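Local coordinates for protein molybdopterin synthase catalytic subunit (Helicobacter pylori, PDB 3RPF) that probably converts precursor Z into molybdopterin by adding two sulfur atoms, supplied by its small partner subunit MoaD, to form the dithiolene group, at residues 90-95 against 109-114; 120-125 against 131-136. All blocks are in the same frame, centred on the assembly; numbering follows the deposited sequence.

Contact 1 of 2, residues 90-95 against 109-114; sequences SSFLCV and ENFIED
C94 and F111 meet sulfur to ring edge: SG lies 4.0 Å from F111 CE2, close to the plane of the ring and 81° off its normal. This is a Cys sulfur-aromatic contact made at the rim, with 5.2 Å between C94 SG and the centroid of the F111 ring. The thiol is held between the backbone N and the carbonyl carbon of its own residue, and from there it also touches the helix one residue further on, at 4.1 Å from I112 CG1. The methylene joins in, since C94 CB is likewise 4.0 Å from F111 CE2. F111 has CG anti to its N (chi1 173°), which carries CE2 to the strand, where it meets both C94 and F92; CZ of F92 stands 4.2 Å from that same CE2, which approaches the F92 ring at its edge. No hydrogen bond spans the segments, and the four touching side chains are all buried, so the join is apolar and sulfur packing. The strand 90-95 and helix 109-114 run nearly antiparallel, at 153°, with axes 10.2 Å apart at their closest. S91 and F92 both face G38 of strand 32-39 in a classic beta bulge, so the contact begins at the bulge itself. The helix thus covers one face of the mixed sheet, while L93 and V95 turn to helix 14-27 on the other. M78 of strand 74-82 packs against F92, C94 and F111, F36 of strand 32-39 meets I112, and W65 of helix 55-71 meets F111 edge-to-face.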
ATOM      1  N   SER A  90      -1.955  14.803   8.286  1.00 28.09           N
ATOM      2  CA  SER A  90      -1.590  13.391   8.407  1.00 28.37           C
ATOM      3  C   SER A  90      -1.029  13.046   9.776  1.00 24.80           C
ATOM      4  O   SER A  90      -0.253  13.806  10.352  1.00 23.75           O
ATOM      5  CB  SER A  90      -0.579  13.006   7.316  1.00 33.18           C
ATOM      6  OG  SER A  90      -1.062  13.371   6.032  1.00 31.66           O
ATOM      7  N   SER A  91      -1.405  11.884  10.292  1.00 24.09           N
ATOM      8  CA  SER A  91      -1.016  11.526  11.656  1.00 27.56           C
ATOM      9  C   SER A  91      -0.152  10.279  11.682  1.00 32.83           C
ATOM     10  O   SER A  91       0.452   9.954  12.708  1.00 28.96           O
ATOM     11  CB  SER A  91      -2.260  11.289  12.498  1.00 25.77           C
ATOM     12  OG  SER A  91      -3.021  10.220  11.966  1.00 29.71           O
ATOM     13  N   PHE A  92      -0.085   9.576  10.554  1.00 17.05           N
ATOM     14  CA  PHE A  92       0.622   8.307  10.524  1.00 20.32           C
ATOM     15  C   PHE A  92       1.044   8.053   9.085  1.00 26.60           C
ATOM     16  O   PHE A  92       0.311   8.380   8.156  1.00 23.94           O
ATOM     17  CB  PHE A  92      -0.312   7.195  11.031  1.00 20.45           C
ATOM     18  CG  PHE A  92       0.169   5.784  10.728  1.00 22.75           C
ATOM     19  CD1 PHE A  92       1.403   5.336  11.184  1.00 21.11           C
ATOM     20  CD2 PHE A  92      -0.647   4.894  10.036  1.00 26.10           C
ATOM     21  CE1 PHE A  92       1.841   4.044  10.926  1.00 22.99           C
ATOM     22  CE2 PHE A  92      -0.227   3.587   9.777  1.00 29.23           C
ATOM     23  CZ  PHE A  92       1.029   3.158  10.226  1.00 32.25           C
ATOM     24  N   LEU A  93       2.239   7.509   8.913  1.00 24.42           N
ATOM     25  CA  LEU A  93       2.750   7.208   7.585  1.00 26.30           C
ATOM     26  C   LEU A  93       3.675   6.030   7.719  1.00 21.34           C
ATOM     27  O   LEU A  93       4.465   5.953   8.671  1.00 27.13           O
ATOM     28  CB  LEU A  93       3.511   8.411   7.012  1.00 30.35           C
ATOM     29  CG  LEU A  93       4.077   8.237   5.600  1.00 39.93           C
ATOM     30  CD1 LEU A  93       3.977   9.528   4.798  1.00 44.35           C
ATOM     31  CD2 LEU A  93       5.508   7.771   5.676  1.00 35.95           C
ATOM     32  N   CYS A  94       3.574   5.082   6.796  1.00 19.54           N
ATOM     33  CA  CYS A  94       4.560   4.025   6.774  1.00 19.49           C
ATOM     34  C   CYS A  94       4.900   3.604   5.375  1.00 20.45           C
ATOM     35  O   CYS A  94       4.127   3.823   4.423  1.00 22.95           O
ATOM     36  CB  CYS A  94       4.119   2.839   7.626  1.00 33.60           C
ATOM     37  SG  CYS A  94       2.679   1.986   7.019  1.00 30.46           S
ATOM     38  N   VAL A  95       6.091   3.033   5.244  1.00 19.28           N
ATOM     39  CA  VAL A  95       6.585   2.606   3.939  1.00 16.60           C
ATOM     40  C   VAL A  95       7.168   1.222   4.079  1.00 21.75           C
ATOM     41  O   VAL A  95       7.811   0.899   5.083  1.00 21.49           O
ATOM     42  CB  VAL A  95       7.672   3.563   3.421  1.00 22.06           C
ATOM     43  CG1 VAL A  95       8.832   3.632   4.426  1.00 28.25           C
ATOM     44  CG2 VAL A  95       8.166   3.134   2.053  1.00 28.35           C
ATOM     45  N   GLU A 109       0.718  -5.113   4.318  1.00 22.27           N
ATOM     46  CA  GLU A 109      -0.579  -5.577   4.807  1.00 23.72           C
ATOM     47  C   GLU A 109      -0.490  -6.045   6.252  1.00 25.94           C
ATOM     48  O   GLU A 109      -1.272  -5.615   7.106  1.00 24.34           O
ATOM     49  CB  GLU A 109      -1.068  -6.750   3.948  1.00 28.06           C
ATOM     50  N   ASN A 110       0.440  -6.952   6.516  1.00 23.40           N
ATOM     51  CA  ASN A 110       0.552  -7.550   7.842  1.00 28.31           C
ATOM     52  C   ASN A 110       0.918  -6.518   8.904  1.00 28.51           C
ATOM     53  O   ASN A 110       0.364  -6.518  10.005  1.00 28.54           O
ATOM     54  CB  ASN A 110       1.571  -8.691   7.832  1.00 32.36           C
ATOM     55  CG  ASN A 110       1.097  -9.895   7.029  1.00 40.63           C
ATOM     56  OD1 ASN A 110      -0.100 -10.083   6.821  1.00 43.27           O
ATOM     57  ND2 ASN A 110       2.039 -10.715   6.581  1.00 37.43           N
ATOM     58  N   PHE A 111       1.846  -5.631   8.576  1.00 23.77           N
ATOM     59  CA  PHE A 111       2.234  -4.591   9.525  1.00 26.28           C
ATOM     60  C   PHE A 111       1.079  -3.675   9.897  1.00 32.78           C
ATOM     61  O   PHE A 111       0.823  -3.433  11.079  1.00 27.20           O
ATOM     62  CB  PHE A 111       3.364  -3.728   8.976  1.00 23.14           C
ATOM     63  CG  PHE A 111       3.682  -2.538   9.846  1.00 22.31           C
ATOM     64  CD1 PHE A 111       4.311  -2.719  11.069  1.00 29.98           C
ATOM     65  CD2 PHE A 111       3.357  -1.257   9.450  1.00 24.06           C
ATOM     66  CE1 PHE A 111       4.615  -1.649  11.882  1.00 29.25           C
ATOM     67  CE2 PHE A 111       3.655  -0.168  10.267  1.00 29.42           C
ATOM     68  CZ  PHE A 111       4.288  -0.376  11.490  1.00 32.19           C
ATOM     69  N   ILE A 112       0.388  -3.143   8.893  1.00 28.67           N
ATOM     70  CA  ILE A 112      -0.660  -2.162   9.162  1.00 26.04           C
ATOM     71  C   ILE A 112      -1.739  -2.743  10.067  1.00 24.82           C
ATOM     72  O   ILE A 112      -2.236  -2.062  10.966  1.00 28.61           O
ATOM     73  CB  ILE A 112      -1.277  -1.600   7.850  1.00 19.90           C
ATOM     74  CG1 ILE A 112      -0.192  -0.909   7.027  1.00 21.00           C
ATOM     75  CG2 ILE A 112      -2.398  -0.609   8.173  1.00 21.63           C
ATOM     76  CD1 ILE A 112      -0.660  -0.446   5.644  1.00 22.43           C
ATOM     77  N   GLU A 113      -2.083  -4.008   9.845  1.00 21.40           N
ATOM     78  CA  GLU A 113      -3.108  -4.675  10.650  1.00 26.82           C
ATOM     79  C   GLU A 113      -2.615  -4.876  12.084  1.00 31.87           C
ATOM     80  O   GLU A 113      -3.346  -4.617  13.038  1.00 33.72           O
ATOM     81  CB  GLU A 113      -3.489  -6.019  10.020  1.00 31.02           C
ATOM     82  CG  GLU A 113      -4.468  -6.881  10.837  1.00 41.49           C
ATOM     83  CD  GLU A 113      -5.886  -6.316  10.888  1.00 47.95           C
ATOM     84  OE1 GLU A 113      -6.099  -5.163  10.450  1.00 48.27           O
ATOM     85  OE2 GLU A 113      -6.796  -7.029  11.372  1.00 49.18           O
ATOM     86  N   ASP A 114      -1.372  -5.320  12.235  1.00 29.19           N
ATOM     87  CA  ASP A 114      -0.802  -5.495  13.569  1.00 27.44           C
ATOM     88  C   ASP A 114      -0.709  -4.157  14.285  1.00 30.90           C
ATOM     89  O   ASP A 114      -1.010  -4.057  15.479  1.00 32.54           O
ATOM     90  CB  ASP A 114       0.574  -6.140  13.487  1.00 27.79           C
ATOM     91  CG  ASP A 114       1.015  -6.728  14.822  1.00 35.81           C
ATOM     92  OD1 ASP A 114       0.311  -7.631  15.313  1.00 34.28           O
ATOM     93  OD2 ASP A 114       2.047  -6.299  15.378  1.00 34.19           O
TER

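Contact 2 of 2, residues 120-125 against 131-136; sequences PIWKYD and RIYAKE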
ATOM      1  N   PRO A 120       1.154   0.751  20.972  1.00 28.25           N
ATOM      2  CA  PRO A 120       0.738   1.428  22.208  1.00 28.63           C
ATOM      3  C   PRO A 120       0.553   2.910  21.935  1.00 29.68           C
ATOM      4  O   PRO A 120       1.445   3.710  22.216  1.00 30.18           O
ATOM      5  CB  PRO A 120       1.914   1.181  23.148  1.00 24.90           C
ATOM      6  CG  PRO A 120       3.122   1.073  22.221  1.00 31.04           C
ATOM      7  CD  PRO A 120       2.593   0.419  20.960  1.00 30.43           C
ATOM      8  N   ILE A 121      -0.587   3.254  21.337  1.00 29.33           N
ATOM      9  CA  ILE A 121      -0.924   4.635  21.009  1.00 27.16           C
ATOM     10  C   ILE A 121      -2.392   4.875  21.345  1.00 28.87           C
ATOM     11  O   ILE A 121      -3.231   4.010  21.080  1.00 31.26           O
ATOM     12  CB  ILE A 121      -0.699   4.931  19.519  1.00 30.85           C
ATOM     13  CG1 ILE A 121       0.783   4.753  19.147  1.00 35.57           C
ATOM     14  CG2 ILE A 121      -1.187   6.329  19.183  1.00 25.69           C
ATOM     15  CD1 ILE A 121       1.075   4.949  17.636  1.00 30.15           C
ATOM     16  N   TRP A 122      -2.700   6.035  21.935  1.00 28.69           N
ATOM     17  CA  TRP A 122      -4.070   6.342  22.366  1.00 25.80           C
ATOM     18  C   TRP A 122      -4.622   7.553  21.632  1.00 27.85           C
ATOM     19  O   TRP A 122      -3.951   8.575  21.496  1.00 31.36           O
ATOM     20  CB  TRP A 122      -4.146   6.541  23.888  1.00 29.46           C
ATOM     21  CG  TRP A 122      -3.766   5.290  24.605  1.00 30.12           C
ATOM     22  CD1 TRP A 122      -4.586   4.264  24.957  1.00 28.48           C
ATOM     23  CD2 TRP A 122      -2.445   4.902  24.991  1.00 24.85           C
ATOM     24  NE1 TRP A 122      -3.856   3.255  25.542  1.00 28.10           N
ATOM     25  CE2 TRP A 122      -2.536   3.626  25.572  1.00 31.16           C
ATOM     26  CE3 TRP A 122      -1.192   5.507  24.888  1.00 27.95           C
ATOM     27  CZ2 TRP A 122      -1.420   2.952  26.071  1.00 32.49           C
ATOM     28  CZ3 TRP A 122      -0.088   4.837  25.383  1.00 33.45           C
ATOM     29  CH2 TRP A 122      -0.212   3.578  25.972  1.00 30.52           C
ATOM     30  N   LYS A 123      -5.851   7.427  21.152  1.00 28.22           N
ATOM     31  CA  LYS A 123      -6.443   8.445  20.293  1.00 28.63           C
ATOM     32  C   LYS A 123      -7.579   9.157  20.996  1.00 30.41           C
ATOM     33  O   LYS A 123      -8.384   8.523  21.679  1.00 34.83           O
ATOM     34  CB  LYS A 123      -6.963   7.815  18.996  1.00 29.75           C
ATOM     35  CG  LYS A 123      -7.799   8.754  18.139  1.00 33.27           C
ATOM     36  CD  LYS A 123      -7.935   8.242  16.689  1.00 36.23           C
ATOM     37  CE  LYS A 123      -8.932   7.108  16.596  1.00 42.75           C
ATOM     38  NZ  LYS A 123      -9.039   6.579  15.191  1.00 51.73           N
ATOM     39  N   TYR A 124      -7.646  10.472  20.798  1.00 29.90           N
ATOM     40  CA  TYR A 124      -8.710  11.305  21.338  1.00 31.27           C
ATOM     41  C   TYR A 124      -9.294  12.159  20.218  1.00 35.78           C
ATOM     42  O   TYR A 124      -8.553  12.686  19.380  1.00 37.41           O
ATOM     43  CB  TYR A 124      -8.150  12.245  22.395  1.00 29.48           C
ATOM     44  CG  TYR A 124      -7.388  11.570  23.519  1.00 31.36           C
ATOM     45  CD1 TYR A 124      -7.978  11.378  24.764  1.00 36.99           C
ATOM     46  CD2 TYR A 124      -6.080  11.147  23.342  1.00 33.87           C
ATOM     47  CE1 TYR A 124      -7.277  10.772  25.810  1.00 40.40           C
ATOM     48  CE2 TYR A 124      -5.370  10.539  24.378  1.00 34.31           C
ATOM     49  CZ  TYR A 124      -5.976  10.352  25.603  1.00 39.50           C
ATOM     50  OH  TYR A 124      -5.273   9.749  26.626  1.00 41.07           O
ATOM     51  N   ASP A 125     -10.607  12.324  20.213  1.00 33.05           N
ATOM     52  CA  ASP A 125     -11.266  13.293  19.348  1.00 32.65           C
ATOM     53  C   ASP A 125     -11.042  14.690  19.936  1.00 37.82           C
ATOM     54  O   ASP A 125     -11.144  14.861  21.130  1.00 39.85           O
ATOM     55  CB  ASP A 125     -12.764  13.002  19.280  1.00 34.83           C
ATOM     56  CG  ASP A 125     -13.087  11.727  18.519  1.00 52.14           C
ATOM     57  OD1 ASP A 125     -12.462  11.492  17.484  1.00 44.84           O
ATOM     58  OD2 ASP A 125     -13.963  10.960  18.956  1.00 62.88           O
ATOM     59  N   ARG A 131     -10.171  16.987  24.704  1.00 47.57           N
ATOM     60  CA  ARG A 131      -9.929  15.626  24.219  1.00 43.00           C
ATOM     61  C   ARG A 131     -10.993  14.668  24.742  1.00 48.59           C
ATOM     62  O   ARG A 131     -11.236  14.610  25.949  1.00 50.77           O
ATOM     63  CB  ARG A 131      -8.576  15.110  24.699  1.00 40.96           C
ATOM     64  CG  ARG A 131      -7.420  16.084  24.569  1.00 48.37           C
ATOM     65  CD  ARG A 131      -6.177  15.506  25.235  1.00 46.55           C
ATOM     66  NE  ARG A 131      -5.098  15.232  24.286  1.00 39.08           N
ATOM     67  CZ  ARG A 131      -4.062  14.437  24.544  1.00 37.98           C
ATOM     68  NH1 ARG A 131      -3.966  13.826  25.718  1.00 35.21           N
ATOM     69  NH2 ARG A 131      -3.123  14.243  23.628  1.00 37.46           N
ATOM     70  N   ILE A 132     -11.627  13.918  23.845  1.00 42.46           N
ATOM     71  CA  ILE A 132     -12.523  12.846  24.258  1.00 43.39           C
ATOM     72  C   ILE A 132     -11.941  11.510  23.819  1.00 39.84           C
ATOM     73  O   ILE A 132     -11.749  11.269  22.628  1.00 38.67           O
ATOM     74  CB  ILE A 132     -13.940  13.006  23.669  1.00 46.35           C
ATOM     75  CG1 ILE A 132     -14.775  13.963  24.517  1.00 55.61           C
ATOM     76  CG2 ILE A 132     -14.642  11.665  23.602  1.00 48.20           C
ATOM     77  CD1 ILE A 132     -14.604  15.414  24.149  1.00 62.71           C
ATOM     78  N   TYR A 133     -11.651  10.644  24.782  1.00 37.54           N
ATOM     79  CA  TYR A 133     -11.062   9.344  24.478  1.00 39.79           C
ATOM     80  C   TYR A 133     -11.991   8.532  23.583  1.00 40.78           C
ATOM     81  O   TYR A 133     -13.211   8.576  23.742  1.00 34.67           O
ATOM     82  CB  TYR A 133     -10.752   8.600  25.770  1.00 36.77           C
ATOM     83  CG  TYR A 133     -10.280   7.170  25.610  1.00 37.11           C
ATOM     84  CD1 TYR A 133      -9.192   6.852  24.804  1.00 35.43           C
ATOM     85  CD2 TYR A 133     -10.896   6.141  26.315  1.00 41.05           C
ATOM     86  CE1 TYR A 133      -8.751   5.535  24.678  1.00 40.56           C
ATOM     87  CE2 TYR A 133     -10.466   4.835  26.200  1.00 38.57           C
ATOM     88  CZ  TYR A 133      -9.396   4.536  25.386  1.00 42.04           C
ATOM     89  OH  TYR A 133      -8.981   3.230  25.291  1.00 43.70           O
ATOM     90  N   ALA A 134     -11.413   7.792  22.637  1.00 39.05           N
ATOM     91  CA  ALA A 134     -12.209   7.035  21.667  1.00 42.54           C
ATOM     92  C   ALA A 134     -12.388   5.585  22.108  1.00 43.94           C
ATOM     93  O   ALA A 134     -11.919   4.667  21.432  1.00 45.29           O
ATOM     94  CB  ALA A 134     -11.557   7.097  20.290  1.00 43.39           C
ATOM     95  N   LYS A 135     -13.074   5.385  23.232  1.00 41.84           N
ATOM     96  CA  LYS A 135     -13.189   4.060  23.842  1.00 43.02           C
ATOM     97  C   LYS A 135     -13.789   3.009  22.911  1.00 41.91           C
ATOM     98  O   LYS A 135     -13.224   1.924  22.741  1.00 43.24           O
ATOM     99  CB  LYS A 135     -14.001   4.134  25.141  1.00 47.62           C
ATOM    100  N   GLU A 136     -14.928   3.337  22.309  1.00 39.65           N
ATOM    101  CA  GLU A 136     -15.679   2.395  21.476  1.00 49.82           C
ATOM    102  C   GLU A 136     -14.853   1.845  20.319  1.00 46.64           C
ATOM    103  O   GLU A 136     -15.010   0.686  19.924  1.00 49.50           O
ATOM    104  CB  GLU A 136     -16.955   3.060  20.928  1.00 57.94           C
ATOM    105  CG  GLU A 136     -17.345   4.359  21.634  1.00 65.90           C
ATOM    106  CD  GLU A 136     -16.429   5.521  21.271  1.00 70.41           C
ATOM    107  OE1 GLU A 136     -15.954   5.569  20.115  1.00 71.89           O
ATOM    108  OE2 GLU A 136     -16.178   6.386  22.143  1.00 63.37           O
TER
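Y124 and R131 stack across the hairpin, beginning at their CB atoms. R131 CB packs 3.7 Å from Y124 CB; the chain then bends at chi3 (115°), which swings the guanidinium back over the tyrosine. There CZ lies 4.0 Å from Y124 CD2, and NH1 hangs 3.8 Å from Y124 CE2 near the ring's rim. The planes are only 13° apart, a flat cation-pi stack with R131 CZ 4.3 Å from the centroid of the Y124 ring. At the tip, NH2 makes a salt bridge with D52 OD1 and a hydrogen bond with S50 OG of strand 48-53. Y133, on the same face of the sheet as Y124, sets its CB 4.1 Å from Y124 CD1. D125 N to I132 O (2.9 Å) and the straighter I132 N to D125 O (2.9 Å, 166° at the hydrogen) join the backbones, and A134 N to K123 O continues the pairing. Y133 OH and W122 NE1 hydrogen-bond to the backbone O of P70 and P69, respectively, of the Molybdopterin converting factor chain. K123, Y124 and D125 probably bind substrate; the D52 and S50 bonds hold the guanidinium over Y124 within that probable site, its positive charge probably making the stack partly electrostatic.

From the N terminus, the chain first builds most of the mixed sheet and strand 48-53, then enters strand 90-98. Contact 1 closes a loop of 13 residues, in which the end of that strand turns into helix 101-118 and the helix folds back over the sheet. Contact 2 opens after contact 1 has closed: after a two-residue link the helix is followed by strand 121-127, whose hairpin with 130-133 closes a shorter loop of five residues. The two are in series and do not cross. Their centres are 18 Å apart, and nearest atoms about 6 Å. Contact 1 joins helix to mixed sheet in the core; contact 2 joins the outermost strand, 130-133, to its neighbour in the antiparallel sheet.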